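Local coordinates for putative exported protein (Bordetella pertussis, PDB 2DVZ) that binds L-glutamate between its two lobes and probably serves as the periplasmic solute receptor of a tripartite tricarboxylate-type uptake system, at residues P17-R22 and D75-S80. Numbering follows the deposited sequence.
Sequences PSKAIR and DGYTLS
Y77 reaches out from just ahead of strand 78-82 and lays its ring against the loop P17 to A20. At its far end the hydroxyl OH accepts the backbone N-H of S18, met near the ring plane, at N to OH 2.9 Å. K19 covers one face: its chain, extended beyond CG, runs across the ring until CE sits 3.7 Å from the Y77 centroid, a CH-pi contact, and NZ carries on past the rim on the CD2 side, still close enough for an off-centre cation-pi contact. This is the solvent side. There a water accepts a hydrogen bond from K19 NZ and donates one to D75 OD2, bridging charges too far apart for a salt bridge, while D75 OD1 accepts the Y77 backbone N-H in an Asx turn. The chain then enters the sheet of the first lobe of this periplasmic binding protein, where 21-25 and 78-82 run parallel as neighbours, R22 paired with T78. Two backbone bonds set that register, R22 N to Y77 O at 2.9 Å and L79 N to R22 O at 2.7 Å. Inward the packing tightens. I21 holds CG2 anti to its own N, and that methyl lies 3.5 Å from L79 CD1, closer than usual for two carbons, with M52 of the next strand touching both side chains. The face carrying R22 and T78 is looser, with R22 only partly buried: the arginine bends at chi3 (53°), and T78 CG2 lies against one face of its guanidinium, off toward the NH1 side; NH1 is 3.0 Å from T78 OG1, and NE forms a salt bridge with E55.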
loop_
_atom_site.group_PDB
_atom_site.type_symbol
_atom_site.label_atom_id
_atom_site.label_comp_id
_atom_site.label_asym_id
_atom_site.label_seq_id
_atom_site.Cartn_x
_atom_site.Cartn_y
_atom_site.Cartn_z
ATOM N N PRO A 17 -3.358 27.605 1.415
ATOM C CA PRO A 17 -4.569 27.263 0.666
ATOM C C PRO A 17 -5.710 28.223 1.030
ATOM O O PRO A 17 -5.812 28.603 2.180
ATOM C CB PRO A 17 -4.877 25.837 1.131
ATOM C CG PRO A 17 -4.087 25.659 2.473
ATOM C CD PRO A 17 -3.347 26.955 2.733
ATOM N N SER A 18 -6.560 28.580 0.058
ATOM C CA SER A 18 -7.620 29.572 0.246
ATOM C C SER A 18 -8.976 28.891 0.114
ATOM O O SER A 18 -10.042 29.463 0.431
ATOM C CB SER A 18 -7.445 30.738 -0.752
ATOM O OG SER A 18 -7.493 30.286 -2.109
ATOM N N LYS A 19 -8.918 27.629 -0.299
ATOM C CA LYS A 19 -10.093 26.784 -0.430
ATOM C C LYS A 19 -9.742 25.284 -0.131
ATOM O O LYS A 19 -8.577 24.939 0.083
ATOM C CB LYS A 19 -10.650 26.964 -1.845
ATOM C CG LYS A 19 -9.763 26.415 -2.917
ATOM C CD LYS A 19 -10.232 26.752 -4.297
ATOM C CE LYS A 19 -9.384 26.022 -5.286
ATOM N NZ LYS A 19 -9.452 26.522 -6.689
ATOM N N ALA A 20 -10.764 24.424 -0.124
ATOM C CA ALA A 20 -10.624 22.970 0.000
ATOM C C ALA A 20 -9.631 22.349 -0.974
ATOM O O ALA A 20 -9.542 22.740 -2.152
ATOM C CB ALA A 20 -11.989 22.266 -0.156
ATOM N N ILE A 21 -8.912 21.349 -0.459
ATOM C CA ILE A 21 -7.966 20.569 -1.244
ATOM C C ILE A 21 -8.562 19.172 -1.435
ATOM O O ILE A 21 -8.993 18.552 -0.474
ATOM C CB ILE A 21 -6.606 20.468 -0.529
ATOM C CG1 ILE A 21 -6.023 21.855 -0.272
ATOM C CG2 ILE A 21 -5.647 19.599 -1.305
ATOM C CD1 ILE A 21 -5.314 21.965 1.034
ATOM N N ARG A 22 -8.618 18.728 -2.692
ATOM C CA ARG A 22 -9.072 17.413 -3.039
ATOM C C ARG A 22 -7.859 16.488 -2.871
ATOM O O ARG A 22 -6.730 16.823 -3.271
ATOM C CB ARG A 22 -9.595 17.374 -4.491
ATOM C CG ARG A 22 -10.840 18.262 -4.751
ATOM C CD ARG A 22 -11.144 18.462 -6.273
ATOM N NE ARG A 22 -11.231 17.184 -6.982
ATOM C CZ ARG A 22 -10.758 16.958 -8.211
ATOM N NH1 ARG A 22 -10.149 17.930 -8.905
ATOM N NH2 ARG A 22 -10.872 15.735 -8.743
ATOM N N ASP A 75 -2.117 23.407 -9.308
ATOM C CA ASP A 75 -2.285 24.515 -8.389
ATOM C C ASP A 75 -2.158 24.167 -6.894
ATOM O O ASP A 75 -2.146 25.068 -6.067
ATOM C CB ASP A 75 -3.619 25.232 -8.670
ATOM C CG ASP A 75 -4.805 24.307 -8.602
ATOM O OD1 ASP A 75 -4.653 23.135 -8.229
ATOM O OD2 ASP A 75 -5.931 24.758 -8.897
ATOM N N GLY A 76 -2.065 22.874 -6.569
ATOM C CA GLY A 76 -2.045 22.372 -5.203
ATOM C C GLY A 76 -3.397 22.021 -4.582
ATOM O O GLY A 76 -3.439 21.595 -3.426
ATOM N N TYR A 77 -4.501 22.215 -5.314
ATOM C CA TYR A 77 -5.833 21.904 -4.799
ATOM C C TYR A 77 -6.385 20.556 -5.303
ATOM O O TYR A 77 -7.513 20.171 -4.984
ATOM C CB TYR A 77 -6.791 23.046 -5.141
ATOM C CG TYR A 77 -6.406 24.331 -4.452
ATOM C CD1 TYR A 77 -6.638 24.497 -3.095
ATOM C CD2 TYR A 77 -5.772 25.363 -5.157
ATOM C CE1 TYR A 77 -6.277 25.632 -2.454
ATOM C CE2 TYR A 77 -5.398 26.535 -4.520
ATOM C CZ TYR A 77 -5.662 26.668 -3.165
ATOM O OH TYR A 77 -5.298 27.824 -2.493
ATOM N N THR A 78 -5.599 19.838 -6.095
ATOM C CA THR A 78 -5.913 18.447 -6.366
ATOM C C THR A 78 -4.653 17.644 -6.143
ATOM O O THR A 78 -3.688 17.741 -6.907
ATOM C CB THR A 78 -6.462 18.228 -7.793
ATOM O OG1 THR A 78 -7.578 19.128 -8.042
ATOM C CG2 THR A 78 -6.862 16.779 -7.982
ATOM N N LEU A 79 -4.666 16.846 -5.086
ATOM C CA LEU A 79 -3.499 16.057 -4.700
ATOM C C LEU A 79 -3.880 14.589 -4.727
ATOM O O LEU A 79 -5.041 14.245 -4.957
ATOM C CB LEU A 79 -3.041 16.471 -3.284
ATOM C CG LEU A 79 -2.786 17.970 -3.077
ATOM C CD1 LEU A 79 -2.513 18.175 -1.641
ATOM C CD2 LEU A 79 -1.623 18.477 -3.863
ATOM N N SER A 80 -2.909 13.721 -4.501
ATOM C CA SER A 80 -3.164 12.288 -4.533
ATOM C C SER A 80 -2.221 11.551 -3.587
ATOM O O SER A 80 -1.228 12.129 -3.104
ATOM C CB SER A 80 -3.099 11.721 -5.975
ATOM O OG SER A 80 -1.775 11.768 -6.504
HETATM O O HOH W 1 -8.583 24.567 -8.318
#